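Local structure of probable amidase (Thermus thermophilus, 2DC0) at residues E194-A206 with Y285-H297. The protein is a probable amidase of the amidase family, whose members are built round a large mixed beta sheet flanked by helices. Sequence-based numbering, arbitrary orientation.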
loop_
_atom_site.group_PDB
_atom_site.type_symbol
_atom_site.label_atom_id
_atom_site.label_comp_id
_atom_site.label_asym_id
_atom_site.label_seq_id
_atom_site.Cartn_x
_atom_site.Cartn_y
_atom_site.Cartn_z
ATOM N N GLU A 194 -4.358 19.364 0.742
ATOM C CA GLU A 194 -5.616 20.014 1.115
ATOM C C GLU A 194 -5.714 21.388 0.441
ATOM O O GLU A 194 -4.756 22.163 0.445
ATOM C CB GLU A 194 -5.685 20.182 2.641
ATOM C CG GLU A 194 -6.951 20.857 3.153
ATOM C CD GLU A 194 -6.879 21.178 4.642
ATOM O OE1 GLU A 194 -6.493 20.291 5.435
ATOM O OE2 GLU A 194 -7.216 22.315 5.026
ATOM N N GLY A 195 -6.871 21.677 -0.150
ATOM C CA GLY A 195 -7.081 22.957 -0.803
ATOM C C GLY A 195 -6.555 23.039 -2.223
ATOM O O GLY A 195 -6.736 24.049 -2.898
ATOM N N ALA A 196 -5.900 21.978 -2.680
ATOM C CA ALA A 196 -5.357 21.939 -4.030
ATOM C C ALA A 196 -6.283 21.154 -4.950
ATOM O O ALA A 196 -6.990 20.242 -4.509
ATOM C CB ALA A 196 -3.977 21.294 -4.020
ATOM N N LEU A 197 -6.281 21.508 -6.229
ATOM C CA LEU A 197 -7.113 20.809 -7.196
ATOM C C LEU A 197 -6.586 19.387 -7.329
ATOM O O LEU A 197 -5.432 19.177 -7.680
ATOM C CB LEU A 197 -7.048 21.489 -8.561
ATOM C CG LEU A 197 -7.770 20.725 -9.669
ATOM C CD1 LEU A 197 -9.282 20.773 -9.431
ATOM C CD2 LEU A 197 -7.432 21.335 -11.014
ATOM N N PRO A 198 -7.426 18.389 -7.042
ATOM C CA PRO A 198 -6.948 17.010 -7.164
ATOM C C PRO A 198 -7.065 16.430 -8.578
ATOM O O PRO A 198 -7.789 16.955 -9.428
ATOM C CB PRO A 198 -7.815 16.260 -6.155
ATOM C CG PRO A 198 -9.124 17.002 -6.220
ATOM C CD PRO A 198 -8.706 18.460 -6.312
ATOM N N LEU A 199 -6.310 15.366 -8.838
ATOM C CA LEU A 199 -6.389 14.675 -10.118
ATOM C C LEU A 199 -6.870 13.293 -9.690
ATOM O O LEU A 199 -7.987 12.883 -9.993
ATOM C CB LEU A 199 -5.019 14.573 -10.788
ATOM C CG LEU A 199 -4.988 13.793 -12.112
ATOM C CD1 LEU A 199 -5.903 14.443 -13.144
ATOM C CD2 LEU A 199 -3.552 13.749 -12.633
ATOM N N SER A 200 -6.008 12.595 -8.962
ATOM C CA SER A 200 -6.311 11.282 -8.418
ATOM C C SER A 200 -5.985 11.398 -6.932
ATOM O O SER A 200 -4.821 11.358 -6.549
ATOM C CB SER A 200 -5.424 10.218 -9.059
ATOM O OG SER A 200 -5.554 8.982 -8.375
ATOM N N ARG A 201 -7.009 11.554 -6.100
ATOM C CA ARG A 201 -6.794 11.698 -4.668
ATOM C C ARG A 201 -5.966 10.597 -4.012
ATOM O O ARG A 201 -5.224 10.874 -3.076
ATOM C CB ARG A 201 -8.134 11.816 -3.940
ATOM C CG ARG A 201 -8.892 13.114 -4.203
ATOM C CD ARG A 201 -10.294 13.026 -3.621
ATOM N NE ARG A 201 -10.265 12.746 -2.188
ATOM C CZ ARG A 201 -11.260 12.170 -1.518
ATOM N NH1 ARG A 201 -12.371 11.808 -2.154
ATOM N NH2 ARG A 201 -11.145 11.954 -0.214
ATOM N N SER A 202 -6.082 9.357 -4.486
ATOM C CA SER A 202 -5.331 8.262 -3.873
ATOM C C SER A 202 -3.964 8.041 -4.512
ATOM O O SER A 202 -3.246 7.107 -4.149
ATOM C CB SER A 202 -6.138 6.957 -3.926
ATOM O OG SER A 202 -6.263 6.473 -5.249
ATOM N N THR A 203 -3.596 8.908 -5.450
ATOM C CA THR A 203 -2.314 8.773 -6.122
ATOM C C THR A 203 -1.544 10.089 -6.242
ATOM O O THR A 203 -0.341 10.079 -6.537
ATOM C CB THR A 203 -2.508 8.168 -7.527
ATOM O OG1 THR A 203 -3.327 6.995 -7.425
ATOM C CG2 THR A 203 -1.172 7.782 -8.126
ATOM N N ASP A 204 -2.226 11.218 -6.019
ATOM C CA ASP A 204 -1.575 12.540 -6.105
ATOM C C ASP A 204 -0.524 12.718 -5.003
ATOM O O ASP A 204 -0.665 12.180 -3.905
ATOM C CB ASP A 204 -2.582 13.691 -5.927
ATOM C CG ASP A 204 -3.540 13.854 -7.090
ATOM O OD1 ASP A 204 -3.301 13.297 -8.185
ATOM O OD2 ASP A 204 -4.548 14.574 -6.896
ATOM N N HIS A 205 0.508 13.503 -5.303
ATOM C CA HIS A 205 1.587 13.818 -4.362
ATOM C C HIS A 205 2.007 15.279 -4.554
ATOM O O HIS A 205 2.073 15.760 -5.686
ATOM C CB HIS A 205 2.852 12.991 -4.628
ATOM C CG HIS A 205 2.730 11.531 -4.330
ATOM N ND1 HIS A 205 1.972 10.674 -5.097
ATOM C CD2 HIS A 205 3.353 10.762 -3.409
ATOM C CE1 HIS A 205 2.138 9.437 -4.663
ATOM N NE2 HIS A 205 2.971 9.462 -3.639
ATOM N N ALA A 206 2.297 15.974 -3.458
ATOM C CA ALA A 206 2.779 17.352 -3.526
ATOM C C ALA A 206 4.278 17.261 -3.260
ATOM O O ALA A 206 4.711 16.490 -2.403
ATOM C CB ALA A 206 2.109 18.215 -2.458
ATOM N N TYR A 285 -2.573 1.704 -13.568
ATOM C CA TYR A 285 -2.403 3.115 -13.239
ATOM C C TYR A 285 -3.364 3.980 -14.052
ATOM O O TYR A 285 -4.093 4.821 -13.515
ATOM C CB TYR A 285 -0.959 3.555 -13.534
ATOM C CG TYR A 285 -0.777 5.054 -13.496
ATOM C CD1 TYR A 285 -0.570 5.725 -12.290
ATOM C CD2 TYR A 285 -0.913 5.817 -14.659
ATOM C CE1 TYR A 285 -0.515 7.119 -12.248
ATOM C CE2 TYR A 285 -0.861 7.207 -14.621
ATOM C CZ TYR A 285 -0.669 7.850 -13.414
ATOM O OH TYR A 285 -0.687 9.224 -13.362
ATOM N N THR A 286 -3.346 3.772 -15.360
ATOM C CA THR A 286 -4.190 4.540 -16.262
ATOM C C THR A 286 -5.674 4.499 -15.900
ATOM O O THR A 286 -6.317 5.543 -15.782
ATOM C CB THR A 286 -3.999 4.061 -17.701
ATOM O OG1 THR A 286 -2.629 4.245 -18.071
ATOM C CG2 THR A 286 -4.888 4.854 -18.661
ATOM N N ARG A 287 -6.216 3.301 -15.711
ATOM C CA ARG A 287 -7.627 3.175 -15.372
ATOM C C ARG A 287 -7.956 3.787 -14.018
ATOM O O ARG A 287 -8.947 4.500 -13.877
ATOM C CB ARG A 287 -8.051 1.703 -15.392
ATOM C CG ARG A 287 -7.787 1.032 -16.723
ATOM C CD ARG A 287 -8.463 -0.326 -16.831
ATOM N NE ARG A 287 -8.212 -0.927 -18.140
ATOM C CZ ARG A 287 -8.962 -1.883 -18.684
ATOM N NH1 ARG A 287 -10.020 -2.351 -18.033
ATOM N NH2 ARG A 287 -8.659 -2.367 -19.881
ATOM N N LEU A 288 -7.119 3.518 -13.023
ATOM C CA LEU A 288 -7.357 4.042 -11.692
ATOM C C LEU A 288 -7.373 5.570 -11.670
ATOM O O LEU A 288 -8.299 6.175 -11.139
ATOM C CB LEU A 288 -6.295 3.500 -10.725
ATOM C CG LEU A 288 -6.635 3.633 -9.238
ATOM C CD1 LEU A 288 -5.807 2.662 -8.402
ATOM C CD2 LEU A 288 -6.393 5.069 -8.809
ATOM N N VAL A 289 -6.353 6.187 -12.260
ATOM C CA VAL A 289 -6.247 7.640 -12.298
ATOM C C VAL A 289 -7.329 8.301 -13.160
ATOM O O VAL A 289 -7.963 9.263 -12.731
ATOM C CB VAL A 289 -4.837 8.070 -12.798
ATOM C CG1 VAL A 289 -4.818 9.566 -13.142
ATOM C CG2 VAL A 289 -3.799 7.787 -11.701
ATOM N N ARG A 290 -7.542 7.800 -14.373
ATOM C CA ARG A 290 -8.561 8.390 -15.243
ATOM C C ARG A 290 -9.948 8.300 -14.615
ATOM O O ARG A 290 -10.752 9.223 -14.755
ATOM C CB ARG A 290 -8.562 7.709 -16.611
ATOM C CG ARG A 290 -7.329 8.056 -17.431
ATOM C CD ARG A 290 -7.363 7.416 -18.796
ATOM N NE ARG A 290 -6.262 7.877 -19.631
ATOM C CZ ARG A 290 -5.970 7.368 -20.821
ATOM N NH1 ARG A 290 -6.703 6.376 -21.311
ATOM N NH2 ARG A 290 -4.948 7.850 -21.518
ATOM N N TYR A 291 -10.227 7.197 -13.923
ATOM C CA TYR A 291 -11.523 7.035 -13.275
ATOM C C TYR A 291 -11.717 8.122 -12.226
ATOM O O TYR A 291 -12.745 8.802 -12.214
ATOM C CB TYR A 291 -11.639 5.669 -12.592
ATOM C CG TYR A 291 -12.972 5.464 -11.890
ATOM C CD1 TYR A 291 -14.085 4.993 -12.587
ATOM C CD2 TYR A 291 -13.129 5.782 -10.540
ATOM C CE1 TYR A 291 -15.326 4.845 -11.960
ATOM C CE2 TYR A 291 -14.365 5.637 -9.899
ATOM C CZ TYR A 291 -15.457 5.168 -10.621
ATOM O OH TYR A 291 -16.676 5.032 -10.004
ATOM N N GLU A 292 -10.733 8.284 -11.341
ATOM C CA GLU A 292 -10.829 9.292 -10.285
ATOM C C GLU A 292 -10.837 10.707 -10.852
ATOM O O GLU A 292 -11.608 11.554 -10.395
ATOM C CB GLU A 292 -9.673 9.152 -9.271
ATOM C CG GLU A 292 -9.672 7.840 -8.477
ATOM C CD GLU A 292 -8.679 7.831 -7.307
ATOM O OE1 GLU A 292 -7.827 8.739 -7.211
ATOM O OE2 GLU A 292 -8.747 6.899 -6.480
ATOM N N ALA A 293 -9.989 10.959 -11.849
ATOM C CA ALA A 293 -9.901 12.285 -12.454
ATOM C C ALA A 293 -11.204 12.680 -13.144
ATOM O O ALA A 293 -11.640 13.831 -13.062
ATOM C CB ALA A 293 -8.746 12.330 -13.452
ATOM N N ALA A 294 -11.823 11.724 -13.827
ATOM C CA ALA A 294 -13.072 12.008 -14.520
ATOM C C ALA A 294 -14.182 12.387 -13.538
ATOM O O ALA A 294 -15.017 13.235 -13.839
ATOM C CB ALA A 294 -13.495 10.806 -15.355
ATOM N N ARG A 295 -14.193 11.768 -12.363
ATOM C CA ARG A 295 -15.230 12.079 -11.396
ATOM C C ARG A 295 -15.018 13.461 -10.779
ATOM O O ARG A 295 -15.961 14.088 -10.296
ATOM C CB ARG A 295 -15.302 10.985 -10.324
ATOM C CG ARG A 295 -15.565 9.581 -10.910
ATOM C CD ARG A 295 -16.788 9.613 -11.826
ATOM N NE ARG A 295 -17.150 8.343 -12.468
ATOM C CZ ARG A 295 -16.413 7.698 -13.370
ATOM N NH1 ARG A 295 -15.233 8.178 -13.749
ATOM N NH2 ARG A 295 -16.887 6.597 -13.947
ATOM N N ILE A 296 -13.783 13.949 -10.799
ATOM C CA ILE A 296 -13.507 15.279 -10.267
ATOM C C ILE A 296 -14.069 16.340 -11.205
ATOM O O ILE A 296 -14.668 17.315 -10.766
ATOM C CB ILE A 296 -12.000 15.538 -10.146
ATOM C CG1 ILE A 296 -11.406 14.622 -9.076
ATOM C CG2 ILE A 296 -11.751 17.017 -9.831
ATOM C CD1 ILE A 296 -11.920 14.795 -7.621
ATOM N N HIS A 297 -13.867 16.133 -12.501
ATOM C CA HIS A 297 -14.304 17.082 -13.520
ATOM C C HIS A 297 -15.565 16.654 -14.250
ATOM O O HIS A 297 -15.855 17.146 -15.339
ATOM C CB HIS A 297 -13.177 17.275 -14.531
ATOM C CG HIS A 297 -11.906 17.767 -13.917
ATOM N ND1 HIS A 297 -11.693 19.093 -13.609
ATOM C CD2 HIS A 297 -10.800 17.101 -13.503
ATOM C CE1 HIS A 297 -10.511 19.225 -13.029
ATOM N NE2 HIS A 297 -9.950 18.030 -12.953
HETATM O O HOH W 1 -7.299 17.668 -12.209
#
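E292, on helix 281-296, reaches into the loop between strands 182-185 and 206-210 and is gripped by S200 and S202. Its CG stands anti to the carbonyl carbon (chi1 -64°) and the chain beyond is extended, which carries the carboxylate across to the loop. S200 OG donates to E292 OE1 at 2.6 Å from well above the carboxylate plane. S202 N, 3.3 Å from E292 OE1, makes a nearly straight bond (173°) to its syn lone pair. S202 OG donates to E292 OE2 at 2.8 Å, on the syn side but tilted out of the plane, and also bonds R334 of helix 324-345. Y327 of that helix adds its hydroxyl to E292 OE2, so both oxygens of this buried group are engaged. Glutamate suits the place by its length, and the small serines let the loop come close.

Beside the carboxylate the packing is close and mostly through carbon. L199 CD1 rests 3.6 Å from A293 CB, and L199 O touches A293 CA at 3.2 Å in a CH...O contact; alanine's methyl lets the backbones approach. V289's branch CG2 meets S200 CB, while L288 extends CD2 against the hydroxyls of S202 and T203. D204 holds the loop's shape from within, its carboxylate accepting from the backbone N of L199 and of S200.

Toward the helix's C-terminal end the contact is more open to solvent. I296, long enough to reach the proline ring, sets CD1 3.8 Å from P198 CG, both residues being partly exposed. H297 NE2 shares a water with P198 O, in the imidazole plane. R201, also partly exposed, turns to D329 of the second subunit in a salt bridge. With three hydroxyls and an amide N-H round it, the buried carboxylate is probably stabilised as an anion, tying loop to helix beside the subunit interface.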